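Local structure of uncharacterized protein (Bacteroides ovatus, 3NQK) at residues N159-Y164 against L302-N307; T254-A259 against R266-I271. The protein is of unknown function, and consists of an N-terminal domain assigned to the E-set clan followed by a largely antiparallel beta domain of the BT_3044-like C-terminal family. One frame throughout, in Å; residues are numbered along the deposited sequence.

Contact 1 of 2, residues N159-Y164 against L302-N307; sequences NYSGSY and LLRNIN
L302 sits in the bend of segment 159-164, where the chain turns into strand 162-165 of the antiparallel sheet of the BT_3044-like C-terminal domain and meets strand 292-307. The short strand axes run at 129° to each other, so the two strands are close only around Y164 and L302. There the Y164 ring lies over L302, whose CB stands 3.4 Å from the ring centroid and only 11° off its normal, a CH-pi contact over one face. The leucine CG is anti to its own N (chi1 166°), which carries both methyls towards the bend: CD2 reaches the O of S161 at 3.4 Å, and CD1 lies 3.6 Å from the O of S163. R304 supplies the direct polar link. Bent at chi2 and chi3, its chain curls back until NH2 donates to S161 O at 2.7 Å, in both the carbonyl and the guanidinium planes, though the N-H points somewhat off the oxygen. The same NH2 also bonds N158 O, so one arginine nitrogen clasps two backbone carbonyls of the turn. A water bridges S163 O and L303 N where the strands diverge. On the tyrosine side, F201 meets the Y164 ring edge-to-face, and the phenol end is tied down within its own segment, Y164 OH donating to Y160 O at 2.6 Å.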
# COMPACT_ATOMS: atom_id res chain seq x y z
N ASN A 159 -17.29 3.07 -3.94
CA ASN A 159 -16.86 4.04 -4.93
C ASN A 159 -17.75 5.30 -4.99
O ASN A 159 -17.45 6.22 -5.74
CB ASN A 159 -16.82 3.39 -6.32
CG ASN A 159 -15.72 2.38 -6.45
OD1 ASN A 159 -14.70 2.48 -5.79
ND2 ASN A 159 -15.91 1.40 -7.31
N TYR A 160 -18.82 5.34 -4.20
CA TYR A 160 -19.80 6.39 -4.34
C TYR A 160 -20.10 7.11 -3.04
O TYR A 160 -21.01 7.92 -2.99
CB TYR A 160 -21.09 5.80 -4.91
CG TYR A 160 -20.89 4.94 -6.15
CD1 TYR A 160 -20.61 5.51 -7.38
CD2 TYR A 160 -20.98 3.55 -6.08
CE1 TYR A 160 -20.41 4.72 -8.52
CE2 TYR A 160 -20.79 2.75 -7.22
CZ TYR A 160 -20.51 3.35 -8.44
OH TYR A 160 -20.34 2.60 -9.56
N SER A 161 -19.31 6.87 -2.00
CA SER A 161 -19.62 7.37 -0.65
C SER A 161 -18.66 8.42 -0.19
O SER A 161 -17.54 8.48 -0.66
CB SER A 161 -19.62 6.21 0.37
OG SER A 161 -18.31 5.64 0.50
N GLY A 162 -19.08 9.20 0.80
CA GLY A 162 -18.24 10.24 1.36
C GLY A 162 -18.95 11.56 1.38
O GLY A 162 -20.18 11.62 1.43
N SER A 163 -18.18 12.64 1.30
CA SER A 163 -18.72 13.99 1.43
C SER A 163 -18.87 14.63 0.06
O SER A 163 -17.89 14.97 -0.59
CB SER A 163 -17.81 14.83 2.33
OG SER A 163 -18.39 16.08 2.64
N TYR A 164 -20.12 14.77 -0.38
CA TYR A 164 -20.42 15.38 -1.67
C TYR A 164 -20.48 16.91 -1.56
O TYR A 164 -21.13 17.45 -0.64
CB TYR A 164 -21.76 14.88 -2.20
CG TYR A 164 -21.73 13.50 -2.85
CD1 TYR A 164 -21.63 12.36 -2.08
CD2 TYR A 164 -21.90 13.35 -4.21
CE1 TYR A 164 -21.64 11.09 -2.67
CE2 TYR A 164 -21.93 12.10 -4.81
CZ TYR A 164 -21.79 10.98 -4.04
OH TYR A 164 -21.82 9.73 -4.64
N LEU A 302 -19.03 14.16 -5.79
CA LEU A 302 -18.10 13.58 -4.84
C LEU A 302 -16.75 13.50 -5.49
O LEU A 302 -16.64 13.07 -6.64
CB LEU A 302 -18.58 12.19 -4.45
CG LEU A 302 -17.56 11.32 -3.73
CD1 LEU A 302 -17.30 11.86 -2.31
CD2 LEU A 302 -18.04 9.86 -3.70
N LEU A 303 -15.73 13.95 -4.79
CA LEU A 303 -14.33 13.89 -5.28
C LEU A 303 -13.58 12.84 -4.54
O LEU A 303 -13.72 12.70 -3.35
CB LEU A 303 -13.63 15.22 -5.08
CG LEU A 303 -12.09 15.25 -5.21
CD1 LEU A 303 -11.64 14.86 -6.58
CD2 LEU A 303 -11.56 16.64 -4.86
N ARG A 304 -12.74 12.13 -5.25
CA ARG A 304 -11.95 11.08 -4.65
C ARG A 304 -10.52 11.21 -5.18
O ARG A 304 -10.29 11.12 -6.37
CB ARG A 304 -12.58 9.73 -5.00
CG ARG A 304 -11.98 8.51 -4.33
CD ARG A 304 -12.17 8.50 -2.83
NE ARG A 304 -13.56 8.40 -2.38
CZ ARG A 304 -14.27 7.28 -2.37
NH1 ARG A 304 -13.79 6.18 -2.93
NH2 ARG A 304 -15.48 7.28 -1.85
N ASN A 305 -9.59 11.55 -4.30
CA ASN A 305 -8.20 11.79 -4.71
C ASN A 305 -7.39 10.52 -4.65
O ASN A 305 -7.34 9.87 -3.61
CB ASN A 305 -7.58 12.84 -3.83
CG ASN A 305 -8.31 14.15 -3.89
OD1 ASN A 305 -8.44 14.75 -4.95
ND2 ASN A 305 -8.82 14.59 -2.76
N ILE A 306 -6.69 10.20 -5.74
CA ILE A 306 -5.98 8.92 -5.84
C ILE A 306 -4.54 9.07 -6.24
O ILE A 306 -4.22 9.65 -7.28
CB ILE A 306 -6.63 8.02 -6.87
CG1 ILE A 306 -8.03 7.62 -6.42
CG2 ILE A 306 -5.77 6.78 -7.11
CD1 ILE A 306 -8.83 6.81 -7.49
N ASN A 307 -3.65 8.48 -5.45
CA ASN A 307 -2.22 8.46 -5.77
C ASN A 307 -1.92 7.29 -6.70
O ASN A 307 -1.85 6.16 -6.27
CB ASN A 307 -1.38 8.37 -4.49
CG ASN A 307 0.10 8.35 -4.76
OD1 ASN A 307 0.54 8.13 -5.89
ND2 ASN A 307 0.89 8.56 -3.72
O HOH W 1 -15.88 15.08 -2.31

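Contact 2 of 2, residues T254-A259 against R266-I271; sequences TSVMDA and RRYVQI
With CG beside its backbone N (chi1 -65°) and the chain extended from CG to NE, R266 reaches along the sheet face to D258, whose own CG is turned away from its backbone N (chi1 -171°). The two side chains leave the hairpin on the same side and run next to one another, forming a salt bridge at the loop end of the beta hairpin made by strands 244-257 and 264-279. R266 NE donates to D258 OD1 at 3.2 Å and NH2 adds a weak bond to the same oxygen. OD1 lies at the edge of the guanidinium but is approached from above the carboxylate plane, the two planes being 80° apart. D258 OD2 is left to the turn, where it accepts from R261 N. Behind this bridge the strands are joined by backbone pairs: T254 with Y268 and V256 with R266 are hydrogen-bonded, the shorter bonds being Y268 N to T254 O and R266 N to V256 O, both 2.7 Å. S255 and R267 form the non-hydrogen-bonded pair between them, with S255 OG against R267 CG at 3.2 Å. On the face with R266, V256 CG2 touches the edge of the Y268 ring at CE2, 4.2 Å away, while V52 of the second subunit packs on T254 and V256. A leucine in place of R266 would probably leave D258 OD1 without its charged mate and N305 OD1 without its weak bond from NH1. OD1 is met well above the carboxylate plane and the second bond is weak, so the pair probably owes part of its hold to charge attraction, while the four backbone bonds fix the register.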
# COMPACT_ATOMS: atom_id res chain seq x y z
N THR A 254 -16.06 10.64 -13.76
CA THR A 254 -14.98 11.18 -14.60
C THR A 254 -13.68 11.26 -13.82
O THR A 254 -13.69 11.39 -12.60
CB THR A 254 -15.35 12.57 -15.11
OG1 THR A 254 -16.64 12.51 -15.70
CG2 THR A 254 -14.38 13.05 -16.13
N SER A 255 -12.55 11.19 -14.52
CA SER A 255 -11.24 11.22 -13.86
C SER A 255 -10.21 11.97 -14.67
O SER A 255 -10.09 11.76 -15.85
CB SER A 255 -10.74 9.79 -13.63
OG SER A 255 -11.69 9.03 -12.92
N VAL A 256 -9.46 12.85 -14.01
CA VAL A 256 -8.34 13.53 -14.65
C VAL A 256 -7.15 13.55 -13.71
O VAL A 256 -7.28 13.28 -12.51
CB VAL A 256 -8.69 14.98 -15.05
CG1 VAL A 256 -9.81 14.98 -16.06
CG2 VAL A 256 -9.09 15.79 -13.84
N MSE A 257 -5.97 13.83 -14.26
CA MSE A 257 -4.78 13.99 -13.44
C MSE A 257 -4.65 15.45 -13.03
O MSE A 257 -5.04 16.33 -13.78
CB MSE A 257 -3.54 13.57 -14.21
CG MSE A 257 -3.61 12.18 -14.77
SE MSE A 257 -3.95 10.80 -13.46
CE MSE A 257 -2.22 10.81 -12.57
N ASP A 258 -4.16 15.68 -11.82
CA ASP A 258 -3.89 17.04 -11.34
C ASP A 258 -2.70 17.63 -12.11
O ASP A 258 -1.79 16.91 -12.52
CB ASP A 258 -3.58 17.02 -9.84
CG ASP A 258 -3.51 18.41 -9.24
OD1 ASP A 258 -4.50 19.17 -9.39
OD2 ASP A 258 -2.50 18.73 -8.59
N ALA A 259 -2.72 18.95 -12.32
CA ALA A 259 -1.64 19.64 -13.05
C ALA A 259 -0.37 19.76 -12.20
O ALA A 259 0.74 19.54 -12.68
CB ALA A 259 -2.11 21.03 -13.51
N ARG A 266 -7.74 12.68 -9.89
CA ARG A 266 -8.92 13.22 -9.25
C ARG A 266 -10.16 12.60 -9.88
O ARG A 266 -10.40 12.77 -11.06
CB ARG A 266 -8.95 14.73 -9.40
CG ARG A 266 -7.79 15.46 -8.66
CD ARG A 266 -8.11 16.95 -8.42
NE ARG A 266 -6.95 17.70 -7.92
CZ ARG A 266 -6.51 17.68 -6.65
NH1 ARG A 266 -7.11 16.93 -5.72
NH2 ARG A 266 -5.45 18.40 -6.32
N ARG A 267 -10.90 11.82 -9.10
CA ARG A 267 -12.07 11.10 -9.60
C ARG A 267 -13.35 11.75 -9.10
O ARG A 267 -13.54 11.93 -7.89
CB ARG A 267 -12.03 9.64 -9.17
CG ARG A 267 -12.94 8.72 -10.01
CD ARG A 267 -13.08 7.31 -9.41
NE ARG A 267 -11.80 6.59 -9.38
CZ ARG A 267 -11.25 5.97 -10.43
NH1 ARG A 267 -11.85 5.99 -11.61
NH2 ARG A 267 -10.09 5.34 -10.29
N TYR A 268 -14.21 12.11 -10.02
CA TYR A 268 -15.45 12.80 -9.70
C TYR A 268 -16.67 11.93 -10.00
O TYR A 268 -16.75 11.31 -11.06
CB TYR A 268 -15.55 14.07 -10.52
CG TYR A 268 -14.40 15.02 -10.34
CD1 TYR A 268 -14.43 15.99 -9.34
CD2 TYR A 268 -13.30 14.97 -11.16
CE1 TYR A 268 -13.39 16.89 -9.19
CE2 TYR A 268 -12.24 15.87 -11.00
CZ TYR A 268 -12.30 16.82 -10.01
OH TYR A 268 -11.26 17.69 -9.85
N VAL A 269 -17.58 11.86 -9.04
CA VAL A 269 -18.89 11.26 -9.27
C VAL A 269 -19.91 12.32 -9.05
O VAL A 269 -20.04 12.85 -7.95
CB VAL A 269 -19.19 10.14 -8.31
CG1 VAL A 269 -20.60 9.63 -8.54
CG2 VAL A 269 -18.16 9.01 -8.47
N GLN A 270 -20.60 12.70 -10.11
CA GLN A 270 -21.60 13.73 -10.05
C GLN A 270 -22.98 13.12 -10.21
O GLN A 270 -23.21 12.35 -11.13
CB GLN A 270 -21.37 14.76 -11.15
CG GLN A 270 -22.34 15.95 -11.13
CD GLN A 270 -22.17 16.88 -12.32
OE1 GLN A 270 -22.31 16.47 -13.48
NE2 GLN A 270 -21.88 18.14 -12.05
N ILE A 271 -23.89 13.48 -9.32
CA ILE A 271 -25.25 12.95 -9.39
C ILE A 271 -26.24 14.09 -9.61
O ILE A 271 -26.11 15.15 -9.01
CB ILE A 271 -25.62 12.12 -8.12
CG1 ILE A 271 -25.50 12.96 -6.86
CG2 ILE A 271 -24.72 10.95 -7.99
CD1 ILE A 271 -26.03 12.25 -5.61

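In the fold
After strand 149-157, the last in chain order of the mixed sheet it shares with 27-32 and 125-133, the chain passes through 159-164, the first half of contact 1, and enters the large antiparallel sheet. Contact 1 closes only when strand 292-307 returns near the C terminus, a loop with 137 residues between its segments. Contact 2 is nested inside that loop and closes locally, with six residues between its segments. The two centres are 9 Å apart, and strands 264-279 and 292-307, successive in the chain and adjacent in the sheet, connect them through probable backbone hydrogen bonds from L302 N to V269 O and from R304 N to R267 O. Together the contacts tie the sheet's first strand, through its last, to the hairpin.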